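Long-range contacts in putative oxidoreductase (Bacteroides fragilis NCTC 9343, PDB 3FHL), which probably acts as an NAD(P)-dependent oxidoreductase of the Gfo/Idh/MocA family, its substrate unknown, pairing a Rossmann-fold nucleotide-binding domain with an alpha/beta domain: residues D130-R135 with P301-N306; Y149-A154 with P242-H247; Q123-D128 with G305-F310. All blocks are in the same frame, centred on the assembly; numbering follows the deposited sequence.

In the fold
From the N terminus the chain builds the parallel Rossmann sheet, ending with strand 119-122, then runs through 123-128 and forms helix 129-139 and strand 146-154 of the mixed sheet. Interaction 2 closes the shortest loop, pairing 149-154 with 242-247, its antiparallel neighbour. Much later, between strand 294-299 and helix 309-320, the chain returns to the segment that links the two sheets: 301-306 runs along helix 129-139 in interaction 1, and 305-310 then meets 123-128 in interaction 3. Interaction 2 is nested inside both of these longer loops, which share G305 and N306. V134 packs on F244 and L246, joining interaction 1 to the sheet, and F153 touches R125, linking interactions 2 and 3.

Interaction 1 of 3, residues D130-R135 with P301-N306; sequences DFLTVR and PGIAGN
L132 and T133, on neighbouring positions of helix 129-139, meet an extended irregular segment around I303 in a small, partly buried helix-to-loop contact of one hydrogen bond and a few apolar touches. The helix comes after strand 119-122, the last of the parallel sheet, and lies against the mixed sheet of the C-terminal domain; 301-306 passes along it on the way from strand 294-299 to helix 309-320. The polar link is I303 N to T133 OG1, 3.0 Å long and moderately bent, with 145° at the hydrogen. T133 presents this oxygen because OG1 stands anti to the carbonyl carbon (chi1 -56°), beside its own backbone N, while CG2 is turned to G302 and lies 3.8 Å from G302 CA. The same hydroxyl also bonds A129 O, one turn earlier in the helix. Next to it, the side chains of L132 and I303 cross at about a right angle, L132 CB meeting the I303 CG2 branch at 3.8 Å. The other branch of I303 is turned to the helix backbone, with CG1 3.8 Å from L132 O. The end of L132 reaches farther along the loop: CD1 sits 3.4 Å from A304 O and 4.1 Å from N306 CB. On the other side of the helix, F131 and V134 pack on helix 180-191 and F244. With A129 O as an acceptor, the T133 hydroxyl can donate its proton to the helix and leave a lone pair for I303 N, so one side-chain oxygen joins a helix carbonyl to a loop amide.

Interaction 2 of 3, residues Y149-A154 with P242-H247; sequences YESTFA and PRFALH
R243 and F153 lie side by side and point the same way, the guanidinium passing over one face of the phenyl ring. R243 CZ is 4.2 Å from the ring centroid, a cation-pi contact, yet the two planes are 43° apart, so the groups lean together without stacking flat; the closest touch is R243 NE to F153 CE1 at 3.3 Å. The arginine chain turns about its CB-CG bond (chi2 75°), which brings its end back to strand 146-154 although its CB leaves in the other direction. There NH2 bonds S151 OG at 2.9 Å, nearly straight (171°) and in the guanidinium plane. F244 CZ covers the opposite face of that group. R243 NH1 has a weak bond to Q186, and D130 is a weak, long ion partner.

These residues belong to two antiparallel strands in the middle of the mixed sheet of the C-terminal domain. E150 and A245 form a hydrogen-bonded pair, their N and O atoms bonding in both directions; Y149 with L246 and S151 with F244 are non-hydrogen-bonded pairs on the face turned to helices 129-139 and 180-191. R243 and F244 make a classic beta bulge opposite K255 of the next strand, while R243 O still accepts T152 N at 2.9 Å. A water joins T152 OG1 to P242 O.

On the helix-covered face, the Y149 and F244 side chains lie side by side and point the same way, their rings oblique to each other, Y149 OH reaching the F244 edge at CE2 (3.3 Å). Y149 CD1 meets L246 CG at 3.9 Å. The other face borders the second subunit: E150 OE2 lies in plane at the H247 ring edge, 3.7 Å from CD2, and makes a salt bridge to K232 of that subunit, while H247 ND1 bonds S252 of its own chain and NE2 bonds E241 of the second subunit.

Interaction 3 of 3, residues Q123-D128 with G305-F310; sequences QNRRWD and GNYGGF
Y307 OH donates a very short hydrogen bond, 2.5 Å, to D128 OD1, meeting the oxygen nearly along its C-O axis. The other carboxylate oxygen, OD2, receives R125 NH1 at 2.8 Å in a salt bridge that uses its syn lone pair and lies in the guanidinium plane. With both oxygens engaged, the carboxylate is fixed in its rotation. The site lies where the chain leaves the Rossmann fold after strand 119-122, and D128 takes the N-cap position of helix 129-139. Across from it, N306 to G309 form a type I turn. A nearly straight backbone bond, N306 N to W127 O (2.8 Å, 173°), fastens the two segments, and the amide of Y307 is held by Q261.

N124 lies over one face of the tyrosine ring. Its CG stands between backbone N and carbonyl carbon, which puts the amide over the ring, the two planes 22° apart, with CB 4.2 Å from the ring centroid in a CH-pi contact. F20 and F24 of helix 15-27, in the Rossmann domain, also pack on Y307.

W127 packs on G309 and F310. G309 CA lies over its five-membered ring and F310 CB over its six-membered ring, both CH-pi contacts on the same face; R126 CB lies against the opposite one. G309, with no side chain, lets the helix backbone come close to the indole. The F310 ring stands at 83° to the indole plane, its edge turned so that CD1 touches W127 CZ3 at 3.8 Å.

Interaction 1 of 3, residues D130-R135 with P301-N306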
loop_
_atom_site.group_PDB
_atom_site.type_symbol
_atom_site.label_atom_id
_atom_site.label_comp_id
_atom_site.label_asym_id
_atom_site.label_seq_id
_atom_site.Cartn_x
_atom_site.Cartn_y
_atom_site.Cartn_z
ATOM N N ASP C 130 -7.531 -4.371 17.562
ATOM C CA ASP C 130 -7.223 -4.867 16.218
ATOM C C ASP C 130 -6.025 -5.799 16.180
ATOM O O ASP C 130 -6.119 -6.883 15.630
ATOM C CB ASP C 130 -7.102 -3.724 15.182
ATOM C CG ASP C 130 -6.231 -2.560 15.656
ATOM O OD1 ASP C 130 -5.224 -2.766 16.364
ATOM O OD2 ASP C 130 -6.561 -1.414 15.296
ATOM N N PHE C 131 -4.918 -5.382 16.801
ATOM C CA PHE C 131 -3.689 -6.206 16.851
ATOM C C PHE C 131 -3.843 -7.498 17.656
ATOM O O PHE C 131 -3.372 -8.576 17.241
ATOM C CB PHE C 131 -2.531 -5.380 17.401
ATOM C CG PHE C 131 -1.215 -6.104 17.395
ATOM C CD1 PHE C 131 -0.611 -6.470 16.189
ATOM C CD2 PHE C 131 -0.573 -6.411 18.587
ATOM C CE1 PHE C 131 0.604 -7.136 16.173
ATOM C CE2 PHE C 131 0.668 -7.089 18.578
ATOM C CZ PHE C 131 1.250 -7.438 17.368
ATOM N N LEU C 132 -4.499 -7.404 18.816
ATOM C CA LEU C 132 -4.847 -8.604 19.590
ATOM C C LEU C 132 -5.698 -9.576 18.780
ATOM O O LEU C 132 -5.537 -10.787 18.887
ATOM C CB LEU C 132 -5.576 -8.215 20.890
ATOM C CG LEU C 132 -4.719 -7.543 21.972
ATOM C CD1 LEU C 132 -5.592 -7.181 23.176
ATOM C CD2 LEU C 132 -3.571 -8.452 22.428
ATOM N N THR C 133 -6.604 -9.040 17.966
ATOM C CA THR C 133 -7.420 -9.879 17.112
ATOM C C THR C 133 -6.572 -10.508 16.017
ATOM O O THR C 133 -6.711 -11.693 15.741
ATOM C CB THR C 133 -8.587 -9.088 16.511
ATOM O OG1 THR C 133 -9.346 -8.490 17.573
ATOM C CG2 THR C 133 -9.486 -10.008 15.728
ATOM N N VAL C 134 -5.671 -9.724 15.423
ATOM C CA VAL C 134 -4.702 -10.272 14.449
ATOM C C VAL C 134 -3.915 -11.447 15.055
ATOM O O VAL C 134 -3.851 -12.509 14.454
ATOM C CB VAL C 134 -3.745 -9.171 13.875
ATOM C CG1 VAL C 134 -2.515 -9.791 13.148
ATOM C CG2 VAL C 134 -4.514 -8.209 12.949
ATOM N N ARG C 135 -3.368 -11.275 16.259
ATOM C CA ARG C 135 -2.652 -12.380 16.933
ATOM C C ARG C 135 -3.531 -13.639 17.061
ATOM O O ARG C 135 -3.066 -14.757 16.802
ATOM C CB ARG C 135 -2.135 -11.946 18.315
ATOM C CG ARG C 135 -1.093 -10.832 18.327
ATOM C CD ARG C 135 -0.344 -10.802 19.679
ATOM N NE ARG C 135 0.914 -11.547 19.603
ATOM C CZ ARG C 135 2.099 -11.099 20.022
ATOM N NH1 ARG C 135 2.220 -9.908 20.612
ATOM N NH2 ARG C 135 3.172 -11.864 19.870
ATOM N N PRO C 301 -15.764 -11.807 15.324
ATOM C CA PRO C 301 -15.858 -11.315 16.702
ATOM C C PRO C 301 -14.461 -11.254 17.297
ATOM O O PRO C 301 -13.789 -12.281 17.417
ATOM C CB PRO C 301 -16.715 -12.377 17.410
ATOM C CG PRO C 301 -17.476 -13.060 16.303
ATOM C CD PRO C 301 -16.538 -13.048 15.129
ATOM N N GLY C 302 -14.012 -10.048 17.610
ATOM C CA GLY C 302 -12.617 -9.855 17.936
ATOM C C GLY C 302 -12.286 -10.002 19.404
ATOM O O GLY C 302 -13.156 -10.284 20.234
ATOM N N ILE C 303 -11.003 -9.828 19.698
ATOM C CA ILE C 303 -10.496 -9.708 21.054
ATOM C C ILE C 303 -10.632 -8.260 21.515
ATOM O O ILE C 303 -10.276 -7.348 20.776
ATOM C CB ILE C 303 -9.009 -10.128 21.099
ATOM C CG1 ILE C 303 -8.829 -11.548 20.533
ATOM C CG2 ILE C 303 -8.445 -10.036 22.509
ATOM C CD1 ILE C 303 -9.586 -12.619 21.264
ATOM N N ALA C 304 -11.145 -8.052 22.729
ATOM C CA ALA C 304 -11.267 -6.703 23.305
ATOM C C ALA C 304 -9.904 -6.034 23.470
ATOM O O ALA C 304 -8.914 -6.686 23.797
ATOM C CB ALA C 304 -11.977 -6.763 24.648
ATOM N N GLY C 305 -9.864 -4.728 23.251
ATOM C CA GLY C 305 -8.657 -3.959 23.529
ATOM C C GLY C 305 -8.364 -3.987 25.017
ATOM O O GLY C 305 -9.290 -3.978 25.828
ATOM N N ASN C 306 -7.084 -4.011 25.383
ATOM C CA ASN C 306 -6.720 -4.290 26.775
ATOM C C ASN C 306 -5.450 -3.578 27.219
ATOM O O ASN C 306 -4.456 -4.226 27.498
ATOM C CB ASN C 306 -6.597 -5.819 26.965
ATOM C CG ASN C 306 -6.423 -6.235 28.417
ATOM O OD1 ASN C 306 -6.789 -5.502 29.341
ATOM N ND2 ASN C 306 -5.835 -7.418 28.623
#

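Interaction 2 of 3, residues Y149-A154 with P242-H247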
loop_
_atom_site.group_PDB
_atom_site.type_symbol
_atom_site.label_atom_id
_atom_site.label_comp_id
_atom_site.label_asym_id
_atom_site.label_seq_id
_atom_site.Cartn_x
_atom_site.Cartn_y
_atom_site.Cartn_z
ATOM N N TYR C 149 1.217 -9.332 5.073
ATOM C CA TYR C 149 0.786 -8.574 6.237
ATOM C C TYR C 149 0.939 -7.109 5.891
ATOM O O TYR C 149 2.050 -6.638 5.606
ATOM C CB TYR C 149 1.713 -8.923 7.415
ATOM C CG TYR C 149 1.548 -8.121 8.692
ATOM C CD1 TYR C 149 0.615 -8.510 9.663
ATOM C CD2 TYR C 149 2.357 -7.011 8.951
ATOM C CE1 TYR C 149 0.496 -7.814 10.851
ATOM C CE2 TYR C 149 2.244 -6.295 10.132
ATOM C CZ TYR C 149 1.315 -6.710 11.085
ATOM O OH TYR C 149 1.194 -6.006 12.250
ATOM N N GLU C 150 -0.177 -6.396 5.923
ATOM C CA GLU C 150 -0.194 -4.957 5.688
ATOM C C GLU C 150 -0.783 -4.270 6.885
ATOM O O GLU C 150 -1.853 -4.656 7.367
ATOM C CB GLU C 150 -1.038 -4.621 4.464
ATOM C CG GLU C 150 -0.480 -5.220 3.170
ATOM C CD GLU C 150 -1.509 -5.297 2.065
ATOM O OE1 GLU C 150 -2.192 -4.287 1.783
ATOM O OE2 GLU C 150 -1.631 -6.380 1.473
ATOM N N SER C 151 -0.107 -3.235 7.354
ATOM C CA SER C 151 -0.559 -2.525 8.538
ATOM C C SER C 151 -0.411 -1.030 8.262
ATOM O O SER C 151 0.673 -0.558 7.940
ATOM C CB SER C 151 0.270 -2.990 9.761
ATOM O OG SER C 151 0.100 -2.149 10.891
ATOM N N THR C 152 -1.507 -0.287 8.382
ATOM C CA THR C 152 -1.540 1.110 7.985
ATOM C C THR C 152 -2.297 1.983 8.969
ATOM O O THR C 152 -3.380 1.603 9.400
ATOM C CB THR C 152 -2.273 1.269 6.609
ATOM O OG1 THR C 152 -1.636 0.451 5.629
ATOM C CG2 THR C 152 -2.328 2.747 6.122
ATOM N N PHE C 153 -1.736 3.145 9.316
ATOM C CA PHE C 153 -2.513 4.204 9.968
ATOM C C PHE C 153 -2.928 5.298 8.984
ATOM O O PHE C 153 -2.137 6.175 8.618
ATOM C CB PHE C 153 -1.749 4.844 11.134
ATOM C CG PHE C 153 -1.863 4.105 12.437
ATOM C CD1 PHE C 153 -3.106 3.703 12.930
ATOM C CD2 PHE C 153 -0.722 3.843 13.198
ATOM C CE1 PHE C 153 -3.206 3.033 14.148
ATOM C CE2 PHE C 153 -0.815 3.170 14.420
ATOM C CZ PHE C 153 -2.054 2.765 14.892
ATOM N N ALA C 154 -4.192 5.250 8.582
ATOM C CA ALA C 154 -4.758 6.198 7.648
ATOM C C ALA C 154 -5.336 7.390 8.393
ATOM O O ALA C 154 -6.173 7.239 9.291
ATOM C CB ALA C 154 -5.823 5.513 6.837
ATOM N N PRO C 242 -7.231 0.044 4.788
ATOM C CA PRO C 242 -7.438 -0.796 5.968
ATOM C C PRO C 242 -6.350 -0.600 7.018
ATOM O O PRO C 242 -5.196 -0.338 6.670
ATOM C CB PRO C 242 -7.337 -2.215 5.411
ATOM C CG PRO C 242 -7.708 -2.068 3.952
ATOM C CD PRO C 242 -7.147 -0.758 3.549
ATOM N N ARG C 243 -6.733 -0.716 8.287
ATOM C CA ARG C 243 -5.793 -0.755 9.392
ATOM C C ARG C 243 -4.926 -2.009 9.259
ATOM O O ARG C 243 -3.710 -1.945 9.400
ATOM C CB ARG C 243 -6.550 -0.743 10.736
ATOM C CG ARG C 243 -5.668 -0.965 11.980
ATOM C CD ARG C 243 -4.824 0.250 12.361
ATOM N NE ARG C 243 -3.798 -0.107 13.343
ATOM C CZ ARG C 243 -2.617 -0.638 13.037
ATOM N NH1 ARG C 243 -1.749 -0.931 13.998
ATOM N NH2 ARG C 243 -2.300 -0.878 11.773
ATOM N N PHE C 244 -5.567 -3.133 8.963
ATOM C CA PHE C 244 -4.855 -4.370 8.667
ATOM C C PHE C 244 -5.436 -5.028 7.438
ATOM O O PHE C 244 -6.657 -5.051 7.246
ATOM C CB PHE C 244 -4.943 -5.369 9.827
ATOM C CG PHE C 244 -4.059 -5.029 11.007
ATOM C CD1 PHE C 244 -4.618 -4.547 12.190
ATOM C CD2 PHE C 244 -2.672 -5.195 10.941
ATOM C CE1 PHE C 244 -3.795 -4.223 13.297
ATOM C CE2 PHE C 244 -1.861 -4.874 12.030
ATOM C CZ PHE C 244 -2.416 -4.391 13.207
ATOM N N ALA C 245 -4.559 -5.578 6.607
ATOM C CA ALA C 245 -4.999 -6.502 5.572
ATOM C C ALA C 245 -4.004 -7.632 5.591
ATOM O O ALA C 245 -2.822 -7.416 5.371
ATOM C CB ALA C 245 -5.032 -5.834 4.191
ATOM N N LEU C 246 -4.490 -8.826 5.895
ATOM C CA LEU C 246 -3.639 -10.005 5.926
ATOM C C LEU C 246 -4.152 -10.977 4.896
ATOM O O LEU C 246 -5.351 -11.088 4.710
ATOM C CB LEU C 246 -3.661 -10.649 7.318
ATOM C CG LEU C 246 -2.741 -10.024 8.377
ATOM C CD1 LEU C 246 -3.275 -8.719 8.884
ATOM C CD2 LEU C 246 -2.598 -10.992 9.541
ATOM N N HIS C 247 -3.236 -11.682 4.238
ATOM C CA HIS C 247 -3.621 -12.625 3.199
ATOM C C HIS C 247 -2.893 -13.915 3.456
ATOM O O HIS C 247 -1.704 -13.906 3.742
ATOM C CB HIS C 247 -3.267 -12.075 1.789
ATOM C CG HIS C 247 -4.017 -10.823 1.425
ATOM N ND1 HIS C 247 -5.385 -10.795 1.275
ATOM C CD2 HIS C 247 -3.590 -9.558 1.207
ATOM C CE1 HIS C 247 -5.772 -9.564 0.995
ATOM N NE2 HIS C 247 -4.699 -8.792 0.939
HETATM O O HOH W 1 -3.220 -1.920 5.506
#

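Interaction 3 of 3, residues Q123-D128 with G305-F310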
loop_
_atom_site.group_PDB
_atom_site.type_symbol
_atom_site.label_atom_id
_atom_site.label_comp_id
_atom_site.label_asym_id
_atom_site.label_seq_id
_atom_site.Cartn_x
_atom_site.Cartn_y
_atom_site.Cartn_z
ATOM N N GLN C 123 4.797 0.301 25.446
ATOM C CA GLN C 123 4.330 0.209 24.060
ATOM C C GLN C 123 2.940 -0.406 24.074
ATOM O O GLN C 123 2.776 -1.620 23.949
ATOM C CB GLN C 123 5.310 -0.618 23.204
ATOM C CG GLN C 123 6.757 -0.094 23.232
ATOM C CD GLN C 123 7.585 -0.551 22.052
ATOM O OE1 GLN C 123 7.354 -0.126 20.924
ATOM N NE2 GLN C 123 8.575 -1.402 22.309
ATOM N N ASN C 124 1.925 0.442 24.227
ATOM C CA ASN C 124 0.578 -0.036 24.501
ATOM C C ASN C 124 -0.228 -0.588 23.333
ATOM O O ASN C 124 -1.228 -1.282 23.550
ATOM C CB ASN C 124 -0.247 1.041 25.202
ATOM C CG ASN C 124 -0.366 2.324 24.403
ATOM O OD1 ASN C 124 0.259 2.515 23.368
ATOM N ND2 ASN C 124 -1.169 3.226 24.908
ATOM N N ARG C 125 0.196 -0.295 22.105
ATOM C CA ARG C 125 -0.578 -0.719 20.942
ATOM C C ARG C 125 -0.450 -2.204 20.642
ATOM O O ARG C 125 -1.137 -2.733 19.766
ATOM C CB ARG C 125 -0.308 0.172 19.726
ATOM C CG ARG C 125 -0.918 1.580 19.905
ATOM C CD ARG C 125 -1.033 2.313 18.588
ATOM N NE ARG C 125 -1.540 3.677 18.748
ATOM C CZ ARG C 125 -2.829 4.011 18.789
ATOM N NH1 ARG C 125 -3.783 3.081 18.701
ATOM N NH2 ARG C 125 -3.163 5.288 18.930
ATOM N N ARG C 126 0.376 -2.888 21.431
ATOM C CA ARG C 126 0.360 -4.344 21.473
ATOM C C ARG C 126 -0.956 -4.860 22.068
ATOM O O ARG C 126 -1.320 -6.017 21.876
ATOM C CB ARG C 126 1.532 -4.859 22.298
ATOM C CG ARG C 126 2.878 -4.475 21.740
ATOM C CD ARG C 126 3.952 -5.315 22.354
ATOM N NE ARG C 126 5.300 -4.817 22.103
ATOM C CZ ARG C 126 6.385 -5.369 22.632
ATOM N NH1 ARG C 126 7.589 -4.888 22.365
ATOM N NH2 ARG C 126 6.259 -6.418 23.431
ATOM N N TRP C 127 -1.677 -3.984 22.765
ATOM C CA TRP C 127 -2.976 -4.358 23.338
ATOM C C TRP C 127 -4.144 -3.598 22.708
ATOM O O TRP C 127 -5.212 -3.496 23.300
ATOM C CB TRP C 127 -2.962 -4.177 24.866
ATOM C CG TRP C 127 -2.038 -5.144 25.578
ATOM C CD1 TRP C 127 -2.334 -6.422 25.984
ATOM C CD2 TRP C 127 -0.677 -4.917 25.935
ATOM N NE1 TRP C 127 -1.230 -7.002 26.575
ATOM C CE2 TRP C 127 -0.202 -6.099 26.562
ATOM C CE3 TRP C 127 0.199 -3.834 25.782
ATOM C CZ2 TRP C 127 1.101 -6.218 27.038
ATOM C CZ3 TRP C 127 1.496 -3.956 26.267
ATOM C CH2 TRP C 127 1.935 -5.143 26.881
ATOM N N ASP C 128 -3.942 -3.059 21.502
ATOM C CA ASP C 128 -5.068 -2.547 20.709
ATOM C C ASP C 128 -5.951 -3.730 20.348
ATOM O O ASP C 128 -5.436 -4.823 20.127
ATOM C CB ASP C 128 -4.566 -1.868 19.428
ATOM C CG ASP C 128 -4.229 -0.392 19.627
ATOM O OD1 ASP C 128 -4.353 0.124 20.759
ATOM O OD2 ASP C 128 -3.842 0.272 18.638
ATOM N N GLY C 305 -9.864 -4.728 23.251
ATOM C CA GLY C 305 -8.657 -3.959 23.529
ATOM C C GLY C 305 -8.364 -3.987 25.017
ATOM O O GLY C 305 -9.290 -3.978 25.828
ATOM N N ASN C 306 -7.084 -4.011 25.383
ATOM C CA ASN C 306 -6.720 -4.290 26.775
ATOM C C ASN C 306 -5.450 -3.578 27.219
ATOM O O ASN C 306 -4.456 -4.226 27.498
ATOM C CB ASN C 306 -6.597 -5.819 26.965
ATOM C CG ASN C 306 -6.423 -6.235 28.417
ATOM O OD1 ASN C 306 -6.789 -5.502 29.341
ATOM N ND2 ASN C 306 -5.835 -7.418 28.623
ATOM N N TYR C 307 -5.473 -2.247 27.289
ATOM C CA TYR C 307 -4.297 -1.494 27.758
ATOM C C TYR C 307 -3.882 -1.834 29.211
ATOM O O TYR C 307 -2.724 -1.615 29.615
ATOM C CB TYR C 307 -4.514 0.026 27.626
ATOM C CG TYR C 307 -4.486 0.589 26.200
ATOM C CD1 TYR C 307 -4.970 1.876 25.933
ATOM C CD2 TYR C 307 -3.986 -0.158 25.125
ATOM C CE1 TYR C 307 -4.944 2.410 24.622
ATOM C CE2 TYR C 307 -3.955 0.366 23.826
ATOM C CZ TYR C 307 -4.444 1.646 23.581
ATOM O OH TYR C 307 -4.415 2.156 22.292
ATOM N N GLY C 308 -4.828 -2.351 29.994
ATOM C CA GLY C 308 -4.522 -2.863 31.335
ATOM C C GLY C 308 -3.574 -4.045 31.311
ATOM O O GLY C 308 -2.887 -4.311 32.301
ATOM N N GLY C 309 -3.509 -4.719 30.158
ATOM C CA GLY C 309 -2.648 -5.889 29.957
ATOM C C GLY C 309 -1.176 -5.596 30.119
ATOM O O GLY C 309 -0.388 -6.507 30.424
ATOM N N PHE C 310 -0.791 -4.337 29.908
ATOM C CA PHE C 310 0.595 -3.920 30.091
ATOM C C PHE C 310 1.018 -4.111 31.557
ATOM O O PHE C 310 2.080 -4.680 31.836
ATOM C CB PHE C 310 0.799 -2.460 29.678
ATOM C CG PHE C 310 2.173 -1.942 29.981
ATOM C CD1 PHE C 310 3.244 -2.258 29.148
ATOM C CD2 PHE C 310 2.411 -1.167 31.118
ATOM C CE1 PHE C 310 4.521 -1.789 29.419
ATOM C CE2 PHE C 310 3.698 -0.696 31.399
ATOM C CZ PHE C 310 4.749 -1.010 30.550
#